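Local atomic coordinates of methionyl-tRNA formyltransferase (Clostridium thermocellum, PDB entry 1ZGH), a protein that probably transfers a formyl group from 10-formyltetrahydrofolate to the methionine carried by initiator tRNA. Residues Q47-E52 / D170-L175; S55-T60 / L175-P180; F103-L108 / G114-N119; Q118-R123 / L150-T155. All blocks are in the same frame, centred on the assembly; numbering follows the deposited sequence.

Overall arrangement
Contacts 1 and 2 lie near one end of the mixed sheet, contacts 3 and 4 nearer the centre of the molecule; the centres of contacts 2 and 4 are about 30 Å apart. Helix 156-178 is common to contacts 1 and 2, which share L175 and meet where F49 CZ comes within 3.8 Å of Y57 CD1. Helix 116-122 is likewise common to contacts 3 and 4. Contacts 1, 3 and 4 are buried, whereas contact 2 reaches the surface at T177. All four are mainly apolar, yet they differ in kind: phenyl against aliphatic in contact 1, CH-pi in contact 2, proline and selenomethionine in contact 3, leucine and isoleucine against a leucine in contact 4.

Contact 1. Residues Q47-E52 / D170-L175; sequences QKFKKE and DMIPEL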
loop_
_atom_site.group_PDB
_atom_site.type_symbol
_atom_site.label_atom_id
_atom_site.label_comp_id
_atom_site.label_asym_id
_atom_site.label_seq_id
_atom_site.Cartn_x
_atom_site.Cartn_y
_atom_site.Cartn_z
ATOM N N GLN A 47 14.369 6.861 4.576
ATOM C CA GLN A 47 15.776 7.270 4.862
ATOM C C GLN A 47 16.022 8.724 4.443
ATOM O O GLN A 47 16.647 9.499 5.168
ATOM C CB GLN A 47 16.771 6.344 4.159
ATOM C CG GLN A 47 16.761 4.911 4.716
ATOM C CD GLN A 47 17.534 3.921 3.865
ATOM O OE1 GLN A 47 17.744 4.133 2.668
ATOM N NE2 GLN A 47 17.937 2.813 4.476
ATOM N N LYS A 48 15.489 9.087 3.275
ATOM C CA LYS A 48 15.562 10.462 2.775
ATOM C C LYS A 48 14.844 11.423 3.722
ATOM O O LYS A 48 15.386 12.487 4.078
ATOM C CB LYS A 48 14.948 10.520 1.375
ATOM C CG LYS A 48 15.038 11.844 0.709
ATOM N N PHE A 49 13.640 11.033 4.155
ATOM C CA PHE A 49 12.844 11.853 5.072
ATOM C C PHE A 49 13.580 12.033 6.409
ATOM O O PHE A 49 13.614 13.149 6.974
ATOM C CB PHE A 49 11.450 11.245 5.295
ATOM C CG PHE A 49 10.605 12.038 6.233
ATOM C CD1 PHE A 49 10.723 11.861 7.614
ATOM C CD2 PHE A 49 9.720 12.998 5.759
ATOM C CE1 PHE A 49 9.971 12.629 8.510
ATOM C CE2 PHE A 49 8.968 13.775 6.662
ATOM C CZ PHE A 49 9.115 13.586 8.040
ATOM N N LYS A 50 14.186 10.960 6.908
ATOM C CA LYS A 50 14.940 11.040 8.192
ATOM C C LYS A 50 16.122 12.025 8.098
ATOM O O LYS A 50 16.337 12.827 8.993
ATOM C CB LYS A 50 15.442 9.647 8.595
ATOM C CG LYS A 50 16.444 9.632 9.749
ATOM C CD LYS A 50 16.947 8.227 10.060
ATOM C CE LYS A 50 17.958 8.290 11.202
ATOM N NZ LYS A 50 17.841 7.137 12.097
ATOM N N LYS A 51 16.898 11.923 7.027
ATOM C CA LYS A 51 18.021 12.815 6.792
ATOM C C LYS A 51 17.591 14.271 6.615
ATOM O O LYS A 51 18.194 15.177 7.204
ATOM C CB LYS A 51 18.809 12.372 5.570
ATOM N N GLU A 52 16.571 14.511 5.802
ATOM C CA GLU A 52 16.143 15.887 5.551
ATOM C C GLU A 52 15.520 16.580 6.763
ATOM O O GLU A 52 15.539 17.803 6.848
ATOM C CB GLU A 52 15.214 15.953 4.347
ATOM C CG GLU A 52 15.919 15.594 3.039
ATOM C CD GLU A 52 14.961 15.390 1.887
ATOM O OE1 GLU A 52 13.730 15.279 2.128
ATOM O OE2 GLU A 52 15.442 15.302 0.726
ATOM N N ASP A 170 3.914 15.093 0.997
ATOM C CA ASP A 170 2.734 15.916 1.306
ATOM C C ASP A 170 2.066 15.500 2.619
ATOM O O ASP A 170 1.958 16.314 3.544
ATOM C CB ASP A 170 1.753 15.831 0.132
ATOM C CG ASP A 170 0.453 16.601 0.368
ATOM O OD1 ASP A 170 -0.439 16.505 -0.513
ATOM O OD2 ASP A 170 0.308 17.308 1.405
HETATM N N MSE A 171 1.658 14.239 2.729
HETATM C CA MSE A 171 0.821 13.818 3.843
HETATM C C MSE A 171 1.529 13.780 5.212
HETATM O O MSE A 171 1.001 14.324 6.185
HETATM C CB MSE A 171 0.130 12.490 3.537
HETATM C CG MSE A 171 -0.728 12.566 2.282
HETATM SE SE MSE A 171 -1.692 10.916 1.955
HETATM C CE MSE A 171 -3.272 11.219 3.100
ATOM N N ILE A 172 2.683 13.127 5.284
ATOM C CA ILE A 172 3.445 13.043 6.512
ATOM C C ILE A 172 3.836 14.446 7.039
ATOM O O ILE A 172 3.536 14.751 8.176
ATOM C CB ILE A 172 4.625 12.029 6.424
ATOM C CG1 ILE A 172 4.047 10.600 6.455
ATOM C CG2 ILE A 172 5.578 12.179 7.629
ATOM C CD1 ILE A 172 5.057 9.475 6.302
ATOM N N PRO A 173 4.447 15.312 6.211
ATOM C CA PRO A 173 4.718 16.690 6.682
ATOM C C PRO A 173 3.496 17.454 7.220
ATOM O O PRO A 173 3.591 18.148 8.245
ATOM C CB PRO A 173 5.278 17.377 5.436
ATOM C CG PRO A 173 5.886 16.268 4.665
ATOM C CD PRO A 173 4.943 15.113 4.841
ATOM N N GLU A 174 2.369 17.338 6.538
ATOM C CA GLU A 174 1.127 17.980 6.989
ATOM C C GLU A 174 0.639 17.419 8.321
ATOM O O GLU A 174 0.326 18.180 9.264
ATOM C CB GLU A 174 0.023 17.826 5.937
ATOM C CG GLU A 174 -1.375 18.149 6.486
ATOM C CD GLU A 174 -2.077 19.202 5.674
ATOM O OE1 GLU A 174 -3.183 18.925 5.156
ATOM O OE2 GLU A 174 -1.512 20.313 5.567
ATOM N N LEU A 175 0.558 16.097 8.397
ATOM C CA LEU A 175 0.197 15.421 9.649
ATOM C C LEU A 175 1.048 15.847 10.848
ATOM O O LEU A 175 0.499 16.183 11.904
ATOM C CB LEU A 175 0.287 13.904 9.507
ATOM C CG LEU A 175 -0.173 13.112 10.741
ATOM C CD1 LEU A 175 -1.678 13.085 10.812
ATOM C CD2 LEU A 175 0.376 11.687 10.703
#
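Helix-helix packing joins F49 to I172 and P173 in the Rossmann-like formyltransferase fold. Helix 40-52 is the connection of a beta-alpha-beta crossover, since it links the adjacent parallel strands 31-36 and 57-62, and the long helix 156-178 runs beside it on the sheet. The nearest CA atoms, those of F49 and I172, are 9.6 Å apart, so the contact is made by side chains, with 96 Å² buried in total. F49 carries the whole of the first side. Its CG stands anti to the backbone N (chi1 179°), which sends the ring out from helix 40-52 to its neighbour. There the CG2 branch of I172 meets the far end of the ring in an oblique approach, 3.8 Å from CZ and 3.9 Å from CE2. The other branch of I172, through CG1, turns to F103 of strand 100-104, so this one residue ties the helix pair to the sheet. F168 and L176 of the same long helix also touch the F49 ring. P173 lies at a kink, because its N lacks the bond to the preceding turn that an ordinary residue would make. D170 and E174, which do not touch residues 47-52, both form salt bridges to R148 of strand 144-151. The second, looser touch on the phenyl ring comes from the proline, whose CG sits at the ring edge, near its plane, 4.4 Å from F49 CE2.

Contact 2. Residues S55-T60 / L175-P180; sequences SKYNTT and LLTKRP
Y57 turns its CG beside the backbone N and anti to the carbonyl carbon (chi1 -49°), while L176 takes the corresponding rotamer and extends CD1 away from its own CA (chi2 178°); together these torsions lay the leucine methyl over the phenol ring. The geometry is that of a CH-pi contact: L176 CD1 stands 3.8 Å from the centroid of the Y57 ring and only 17° off its normal. CB of K56 lies over the opposite face, 3.7 Å above the plane of the Y57 ring, so the tyrosine is held between its chain neighbour and the helix. Farther out, L176 CB approaches the hydroxyl, 3.3 Å from Y57 OH. The contact thereby joins the start of strand 57-62, outermost in the mixed sheet, to the last turn of helix 156-178, which closes with R179 N bonded to L175 O and R179 adopting positive phi. T177 marks the solvent edge: its OG1 is 4.0 Å from Y57 OH but is hydrogen-bonded to P173 O within the helix. Adhesion is therefore probably mostly dispersion, with a CH-pi component, and the hydroxyl lies beside exposed T177 on a residue that is itself partly exposed.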
loop_
_atom_site.group_PDB
_atom_site.type_symbol
_atom_site.label_atom_id
_atom_site.label_comp_id
_atom_site.label_asym_id
_atom_site.label_seq_id
_atom_site.Cartn_x
_atom_site.Cartn_y
_atom_site.Cartn_z
ATOM N N SER A 55 16.483 18.067 12.076
ATOM C CA SER A 55 16.314 19.201 13.019
ATOM C C SER A 55 14.972 19.157 13.749
ATOM O O SER A 55 14.869 19.626 14.886
ATOM C CB SER A 55 16.442 20.547 12.287
ATOM O OG SER A 55 15.419 20.672 11.302
ATOM N N LYS A 56 13.955 18.605 13.087
ATOM C CA LYS A 56 12.584 18.586 13.621
ATOM C C LYS A 56 12.245 17.266 14.306
ATOM O O LYS A 56 11.592 17.266 15.345
ATOM C CB LYS A 56 11.555 18.801 12.502
ATOM C CG LYS A 56 11.580 20.172 11.831
ATOM C CD LYS A 56 10.703 20.162 10.571
ATOM N N TYR A 57 12.664 16.146 13.708
ATOM C CA TYR A 57 12.211 14.808 14.139
ATOM C C TYR A 57 13.377 13.885 14.466
ATOM O O TYR A 57 14.409 13.966 13.825
ATOM C CB TYR A 57 11.332 14.186 13.041
ATOM C CG TYR A 57 10.243 15.112 12.530
ATOM C CD1 TYR A 57 10.139 15.429 11.173
ATOM C CD2 TYR A 57 9.322 15.681 13.406
ATOM C CE1 TYR A 57 9.143 16.292 10.708
ATOM C CE2 TYR A 57 8.333 16.549 12.957
ATOM C CZ TYR A 57 8.252 16.849 11.603
ATOM O OH TYR A 57 7.271 17.701 11.157
ATOM N N ASN A 58 13.246 13.058 15.505
ATOM C CA ASN A 58 14.118 11.882 15.653
ATOM C C ASN A 58 13.314 10.758 15.049
ATOM O O ASN A 58 12.311 10.354 15.625
ATOM C CB ASN A 58 14.453 11.534 17.103
ATOM C CG ASN A 58 15.388 10.302 17.227
ATOM O OD1 ASN A 58 15.777 9.687 16.237
ATOM N ND2 ASN A 58 15.765 9.974 18.452
ATOM N N THR A 59 13.755 10.299 13.880
ATOM C CA THR A 59 13.055 9.303 13.092
ATOM C C THR A 59 13.728 7.939 13.261
ATOM O O THR A 59 14.927 7.793 13.021
ATOM C CB THR A 59 13.035 9.699 11.590
ATOM O OG1 THR A 59 12.457 11.001 11.442
ATOM C CG2 THR A 59 12.213 8.730 10.782
ATOM N N THR A 60 12.951 6.960 13.722
ATOM C CA THR A 60 13.379 5.556 13.737
ATOM C C THR A 60 12.659 4.804 12.607
ATOM O O THR A 60 11.437 4.823 12.543
ATOM C CB THR A 60 13.087 4.923 15.134
ATOM O OG1 THR A 60 13.681 5.728 16.142
ATOM C CG2 THR A 60 13.648 3.507 15.269
ATOM N N LEU A 175 0.558 16.097 8.397
ATOM C CA LEU A 175 0.197 15.421 9.649
ATOM C C LEU A 175 1.048 15.847 10.848
ATOM O O LEU A 175 0.499 16.183 11.904
ATOM C CB LEU A 175 0.287 13.904 9.507
ATOM C CG LEU A 175 -0.173 13.112 10.741
ATOM C CD1 LEU A 175 -1.678 13.085 10.812
ATOM C CD2 LEU A 175 0.376 11.687 10.703
ATOM N N LEU A 176 2.370 15.802 10.703
ATOM C CA LEU A 176 3.282 16.116 11.829
ATOM C C LEU A 176 3.262 17.615 12.164
ATOM O O LEU A 176 3.488 18.000 13.300
ATOM C CB LEU A 176 4.723 15.637 11.543
ATOM C CG LEU A 176 4.909 14.129 11.250
ATOM C CD1 LEU A 176 6.371 13.763 10.933
ATOM C CD2 LEU A 176 4.386 13.275 12.398
ATOM N N THR A 177 2.958 18.452 11.174
ATOM C CA THR A 177 2.943 19.897 11.375
ATOM C C THR A 177 1.618 20.417 11.918
ATOM O O THR A 177 1.604 21.181 12.895
ATOM C CB THR A 177 3.288 20.654 10.094
ATOM O OG1 THR A 177 4.548 20.191 9.612
ATOM C CG2 THR A 177 3.397 22.147 10.375
ATOM N N LYS A 178 0.522 20.034 11.286
ATOM C CA LYS A 178 -0.786 20.489 11.713
ATOM C C LYS A 178 -1.355 19.658 12.860
ATOM O O LYS A 178 -2.169 20.156 13.632
ATOM C CB LYS A 178 -1.758 20.484 10.551
ATOM C CG LYS A 178 -1.338 21.392 9.410
ATOM C CD LYS A 178 -2.416 21.408 8.332
ATOM C CE LYS A 178 -2.430 22.707 7.527
ATOM N NZ LYS A 178 -3.740 22.903 6.792
ATOM N N ARG A 179 -0.934 18.398 12.963
ATOM C CA ARG A 179 -1.419 17.484 14.003
ATOM C C ARG A 179 -2.956 17.494 14.070
ATOM O O ARG A 179 -3.539 17.779 15.113
ATOM C CB ARG A 179 -0.768 17.821 15.363
ATOM C CG ARG A 179 0.749 17.630 15.355
ATOM C CD ARG A 179 1.455 18.097 16.609
ATOM N NE ARG A 179 0.850 17.585 17.846
ATOM C CZ ARG A 179 0.099 18.295 18.699
ATOM N NH1 ARG A 179 -0.168 19.590 18.493
ATOM N NH2 ARG A 179 -0.397 17.705 19.788
ATOM N N PRO A 180 -3.618 17.177 12.938
ATOM C CA PRO A 180 -5.076 17.256 12.924
ATOM C C PRO A 180 -5.747 16.147 13.728
ATOM O O PRO A 180 -5.181 15.069 13.908
ATOM C CB PRO A 180 -5.421 17.143 11.446
ATOM C CG PRO A 180 -4.298 16.346 10.854
ATOM C CD PRO A 180 -3.075 16.740 11.640
#

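Contact 3. Residues F103-L108 / G114-N119; sequences FHMTDL and GSPLQN
The loop that follows strand 100-104 probably borders the active-site cleft, a reading consistent with H104 packing on D140, as in the His/Asp pair of related formyltransferases, and here H104, M105 and T106 rest on P116 and L117 at the start of helix 116-122. P116 is the hub. Its CB lies 3.9 Å from M105 CG, 4.0 Å from T106 CG2 and 4.1 Å from H104 CE1. M105, a selenomethionine, has CG between its backbone N and carbonyl carbon (chi1 67°) and a chain bent at chi3; this carries SE past the proline to within 3.9 Å of L117 CB. The polar ends turn elsewhere: H104 NE2 bonds to G111 O, and T106 OG1 bonds to F110 O, both in the connecting residues. The N119 side chain folds back toward the start of helix 116-122, with ND2 giving weak bonds to G114 O (2.9 Å) and S115 O (3.1 Å) and a further bond to Q193 O. S115 occupies the N-cap position without a side-chain cap, its OG bonded to R195 N. M105 packs on F160 and L117 on A156 of helix 156-178, while T128 and S131 of strand 127-134 bind the carbonyl oxygens of M105 and T106.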
loop_
_atom_site.group_PDB
_atom_site.type_symbol
_atom_site.label_atom_id
_atom_site.label_comp_id
_atom_site.label_asym_id
_atom_site.label_seq_id
_atom_site.Cartn_x
_atom_site.Cartn_y
_atom_site.Cartn_z
ATOM N N PHE A 103 -1.862 4.352 5.904
ATOM C CA PHE A 103 -2.186 5.073 4.684
ATOM C C PHE A 103 -2.861 4.111 3.735
ATOM O O PHE A 103 -2.193 3.277 3.127
ATOM C CB PHE A 103 -0.903 5.658 4.089
ATOM C CG PHE A 103 -0.304 6.723 4.933
ATOM C CD1 PHE A 103 0.581 6.408 5.943
ATOM C CD2 PHE A 103 -0.649 8.053 4.745
ATOM C CE1 PHE A 103 1.127 7.397 6.716
ATOM C CE2 PHE A 103 -0.088 9.037 5.508
ATOM C CZ PHE A 103 0.787 8.719 6.492
ATOM N N HIS A 104 -4.192 4.170 3.663
ATOM C CA HIS A 104 -4.967 3.152 2.952
ATOM C C HIS A 104 -5.527 3.761 1.668
ATOM O O HIS A 104 -6.161 4.806 1.702
ATOM C CB HIS A 104 -6.041 2.586 3.867
ATOM C CG HIS A 104 -6.943 1.595 3.214
ATOM N ND1 HIS A 104 -6.618 0.266 3.072
ATOM C CD2 HIS A 104 -8.171 1.745 2.659
ATOM C CE1 HIS A 104 -7.609 -0.365 2.467
ATOM N NE2 HIS A 104 -8.572 0.507 2.217
HETATM N N MSE A 105 -5.237 3.137 0.524
HETATM C CA MSE A 105 -5.464 3.809 -0.769
HETATM C C MSE A 105 -6.878 3.712 -1.311
HETATM O O MSE A 105 -7.088 3.606 -2.519
HETATM C CB MSE A 105 -4.440 3.349 -1.820
HETATM C CG MSE A 105 -4.533 1.932 -2.260
HETATM SE SE MSE A 105 -3.543 1.759 -4.025
HETATM C CE MSE A 105 -1.817 2.326 -3.457
ATOM N N THR A 106 -7.866 3.771 -0.428
ATOM C CA THR A 106 -9.243 3.898 -0.868
ATOM C C THR A 106 -9.907 5.117 -0.207
ATOM O O THR A 106 -9.423 5.670 0.809
ATOM C CB THR A 106 -10.070 2.640 -0.585
ATOM O OG1 THR A 106 -10.312 2.523 0.831
ATOM C CG2 THR A 106 -9.354 1.400 -1.101
ATOM N N ASP A 107 -11.004 5.520 -0.830
ATOM C CA ASP A 107 -11.827 6.617 -0.376
ATOM C C ASP A 107 -12.791 6.099 0.731
ATOM O O ASP A 107 -13.995 5.915 0.520
ATOM C CB ASP A 107 -12.555 7.206 -1.609
ATOM C CG ASP A 107 -13.207 8.574 -1.325
ATOM O OD1 ASP A 107 -13.112 9.064 -0.184
ATOM O OD2 ASP A 107 -13.819 9.156 -2.258
ATOM N N LEU A 108 -12.237 5.871 1.920
ATOM C CA LEU A 108 -12.954 5.201 3.021
ATOM C C LEU A 108 -14.206 5.970 3.434
ATOM O O LEU A 108 -14.179 7.205 3.428
ATOM C CB LEU A 108 -12.026 5.024 4.231
ATOM C CG LEU A 108 -10.955 3.943 4.071
ATOM C CD1 LEU A 108 -9.883 4.095 5.156
ATOM C CD2 LEU A 108 -11.570 2.576 4.126
ATOM N N GLY A 114 -8.238 -5.709 2.313
ATOM C CA GLY A 114 -6.944 -6.061 1.701
ATOM C C GLY A 114 -6.851 -5.869 0.200
ATOM O O GLY A 114 -7.864 -5.634 -0.460
ATOM N N SER A 115 -5.624 -6.062 -0.300
ATOM C CA SER A 115 -5.175 -5.885 -1.698
ATOM C C SER A 115 -5.894 -4.741 -2.406
ATOM O O SER A 115 -6.555 -4.938 -3.445
ATOM C CB SER A 115 -5.316 -7.210 -2.453
ATOM O OG SER A 115 -4.843 -8.292 -1.678
ATOM N N PRO A 116 -5.844 -3.543 -1.807
ATOM C CA PRO A 116 -6.687 -2.493 -2.347
ATOM C C PRO A 116 -6.347 -2.149 -3.801
ATOM O O PRO A 116 -7.259 -1.877 -4.563
ATOM C CB PRO A 116 -6.479 -1.317 -1.371
ATOM C CG PRO A 116 -5.169 -1.597 -0.697
ATOM C CD PRO A 116 -5.072 -3.096 -0.620
ATOM N N LEU A 117 -5.075 -2.179 -4.207
ATOM C CA LEU A 117 -4.749 -1.781 -5.581
ATOM C C LEU A 117 -5.406 -2.695 -6.617
ATOM O O LEU A 117 -6.047 -2.218 -7.546
ATOM C CB LEU A 117 -3.241 -1.704 -5.826
ATOM C CG LEU A 117 -2.901 -1.437 -7.317
ATOM C CD1 LEU A 117 -3.542 -0.144 -7.816
ATOM C CD2 LEU A 117 -1.421 -1.341 -7.438
ATOM N N GLN A 118 -5.259 -3.998 -6.422
ATOM C CA GLN A 118 -5.827 -4.998 -7.295
ATOM C C GLN A 118 -7.351 -4.964 -7.229
ATOM O O GLN A 118 -8.015 -5.041 -8.261
ATOM C CB GLN A 118 -5.289 -6.406 -6.960
ATOM C CG GLN A 118 -3.788 -6.589 -7.167
ATOM C CD GLN A 118 -2.912 -5.975 -6.080
ATOM O OE1 GLN A 118 -3.358 -5.831 -4.948
ATOM N NE2 GLN A 118 -1.657 -5.589 -6.424
ATOM N N ASN A 119 -7.908 -4.771 -6.036
ATOM C CA ASN A 119 -9.362 -4.641 -5.911
ATOM C C ASN A 119 -9.920 -3.394 -6.646
ATOM O O ASN A 119 -10.989 -3.458 -7.272
ATOM C CB ASN A 119 -9.766 -4.649 -4.454
ATOM C CG ASN A 119 -9.986 -6.057 -3.919
ATOM O OD1 ASN A 119 -10.860 -6.799 -4.424
ATOM N ND2 ASN A 119 -9.219 -6.435 -2.901
#

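Contact 4. Residues Q118-R123 / L150-T155; sequences QNLIER and LDLYGT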
loop_
_atom_site.group_PDB
_atom_site.type_symbol
_atom_site.label_atom_id
_atom_site.label_comp_id
_atom_site.label_asym_id
_atom_site.label_seq_id
_atom_site.Cartn_x
_atom_site.Cartn_y
_atom_site.Cartn_z
ATOM N N GLN A 118 -5.259 -3.998 -6.422
ATOM C CA GLN A 118 -5.827 -4.998 -7.295
ATOM C C GLN A 118 -7.351 -4.964 -7.229
ATOM O O GLN A 118 -8.015 -5.041 -8.261
ATOM C CB GLN A 118 -5.289 -6.406 -6.960
ATOM C CG GLN A 118 -3.788 -6.589 -7.167
ATOM C CD GLN A 118 -2.912 -5.975 -6.080
ATOM O OE1 GLN A 118 -3.358 -5.831 -4.948
ATOM N NE2 GLN A 118 -1.657 -5.589 -6.424
ATOM N N ASN A 119 -7.908 -4.771 -6.036
ATOM C CA ASN A 119 -9.362 -4.641 -5.911
ATOM C C ASN A 119 -9.920 -3.394 -6.646
ATOM O O ASN A 119 -10.989 -3.458 -7.272
ATOM C CB ASN A 119 -9.766 -4.649 -4.454
ATOM C CG ASN A 119 -9.986 -6.057 -3.919
ATOM O OD1 ASN A 119 -10.860 -6.799 -4.424
ATOM N ND2 ASN A 119 -9.219 -6.435 -2.901
ATOM N N LEU A 120 -9.157 -2.291 -6.630
ATOM C CA LEU A 120 -9.553 -1.059 -7.346
ATOM C C LEU A 120 -9.459 -1.211 -8.882
ATOM O O LEU A 120 -10.375 -0.824 -9.597
ATOM C CB LEU A 120 -8.671 0.117 -6.905
ATOM C CG LEU A 120 -8.922 0.589 -5.462
ATOM C CD1 LEU A 120 -7.708 1.428 -4.995
ATOM C CD2 LEU A 120 -10.222 1.368 -5.363
ATOM N N ILE A 121 -8.330 -1.748 -9.358
ATOM C CA ILE A 121 -8.092 -1.949 -10.792
ATOM C C ILE A 121 -9.053 -2.981 -11.384
ATOM O O ILE A 121 -9.656 -2.695 -12.420
ATOM C CB ILE A 121 -6.629 -2.253 -11.126
ATOM C CG1 ILE A 121 -5.779 -1.019 -10.819
ATOM C CG2 ILE A 121 -6.453 -2.642 -12.658
ATOM C CD1 ILE A 121 -4.279 -1.218 -11.035
ATOM N N GLU A 122 -9.287 -4.110 -10.704
ATOM C CA GLU A 122 -10.423 -5.012 -11.076
ATOM C C GLU A 122 -11.754 -4.322 -11.255
ATOM O O GLU A 122 -12.584 -4.730 -12.090
ATOM C CB GLU A 122 -10.636 -6.081 -10.012
ATOM C CG GLU A 122 -9.659 -7.205 -10.073
ATOM C CD GLU A 122 -10.055 -8.313 -9.105
ATOM O OE1 GLU A 122 -11.191 -8.857 -9.227
ATOM O OE2 GLU A 122 -9.248 -8.600 -8.200
ATOM N N ARG A 123 -12.043 -3.345 -10.410
ATOM C CA ARG A 123 -13.293 -2.637 -10.503
ATOM C C ARG A 123 -13.277 -1.542 -11.598
ATOM O O ARG A 123 -14.202 -0.773 -11.674
ATOM C CB ARG A 123 -13.700 -2.081 -9.147
ATOM C CG ARG A 123 -14.137 -3.183 -8.167
ATOM C CD ARG A 123 -14.257 -2.700 -6.747
ATOM N NE ARG A 123 -14.804 -3.729 -5.862
ATOM C CZ ARG A 123 -14.163 -4.842 -5.507
ATOM N NH1 ARG A 123 -12.933 -5.085 -5.919
ATOM N NH2 ARG A 123 -14.754 -5.712 -4.701
ATOM N N LEU A 150 -5.100 10.118 -5.875
ATOM C CA LEU A 150 -4.110 9.219 -6.463
ATOM C C LEU A 150 -4.637 8.616 -7.762
ATOM O O LEU A 150 -5.708 7.996 -7.785
ATOM C CB LEU A 150 -3.753 8.077 -5.494
ATOM C CG LEU A 150 -2.782 7.011 -6.034
ATOM C CD1 LEU A 150 -1.341 7.513 -6.290
ATOM C CD2 LEU A 150 -2.785 5.813 -5.150
ATOM N N ASP A 151 -3.868 8.782 -8.833
ATOM C CA ASP A 151 -4.164 8.150 -10.112
ATOM C C ASP A 151 -3.667 6.695 -10.160
ATOM O O ASP A 151 -2.613 6.366 -9.611
ATOM C CB ASP A 151 -3.505 8.959 -11.235
ATOM C CG ASP A 151 -4.109 10.376 -11.386
ATOM O OD1 ASP A 151 -5.352 10.539 -11.270
ATOM O OD2 ASP A 151 -3.329 11.316 -11.675
ATOM N N LEU A 152 -4.419 5.831 -10.852
ATOM C CA LEU A 152 -4.138 4.397 -10.887
ATOM C C LEU A 152 -3.750 3.847 -12.291
ATOM O O LEU A 152 -3.975 2.673 -12.598
ATOM C CB LEU A 152 -5.356 3.625 -10.335
ATOM C CG LEU A 152 -5.727 3.921 -8.872
ATOM C CD1 LEU A 152 -6.949 3.087 -8.497
ATOM C CD2 LEU A 152 -4.595 3.607 -7.933
ATOM N N TYR A 153 -3.147 4.685 -13.127
ATOM C CA TYR A 153 -2.560 4.208 -14.362
ATOM C C TYR A 153 -1.148 3.635 -14.110
ATOM O O TYR A 153 -0.457 4.075 -13.157
ATOM C CB TYR A 153 -2.451 5.333 -15.377
ATOM C CG TYR A 153 -3.722 5.808 -15.996
ATOM C CD1 TYR A 153 -4.185 5.277 -17.218
ATOM C CD2 TYR A 153 -4.460 6.827 -15.400
ATOM C CE1 TYR A 153 -5.383 5.755 -17.804
ATOM C CE2 TYR A 153 -5.633 7.297 -16.001
ATOM C CZ TYR A 153 -6.085 6.745 -17.184
ATOM O OH TYR A 153 -7.227 7.259 -17.723
ATOM N N GLY A 154 -0.706 2.719 -14.975
ATOM C CA GLY A 154 0.672 2.104 -14.876
ATOM C C GLY A 154 0.729 0.758 -14.138
ATOM O O GLY A 154 -0.290 0.134 -13.848
ATOM N N THR A 155 1.935 0.321 -13.798
ATOM C CA THR A 155 2.138 -0.938 -13.108
ATOM C C THR A 155 1.908 -0.718 -11.596
ATOM O O THR A 155 1.966 0.411 -11.114
ATOM C CB THR A 155 3.583 -1.417 -13.344
ATOM O OG1 THR A 155 4.504 -0.492 -12.742
ATOM C CG2 THR A 155 3.916 -1.648 -14.938
#
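L152 and L120 form the close part of this contact: CD1 of L152 lies 3.8 Å from L120 CB and 3.9 Å from L120 CD1, with the two side chains crossing at about a right angle. L152 has CG beside its backbone N (chi1 -62°) and CD1 fully extended, which carries that methyl across to the helix. I121 is buried here too, though its nearest approach is longer: CD1 lies 4.2 Å from L152 O in van der Waals contact, and that oxygen accepts a hydrogen bond from R216 NH1. These residues join the end of helix 116-122 to the turn between strand 144-151 and helix 156-178. T155 is the N-cap of that long helix: its side chain caps a backbone N just past the segment, and T155 N bonds to E158 OE1, consistent with a capping box. On the solvent side, the CA–CB bond of exposed Y153 points away from residues 118-123, and the exposed R123 turns back along its own segment. Its NH1 bonds to N119 O at 2.9 Å (N-H...O angle 158°), the oxygen nearly in the guanidinium plane, though the donor stands above the carbonyl plane. The same NH1 reaches N119 OD1 at 3.1 Å and a more bent 146°.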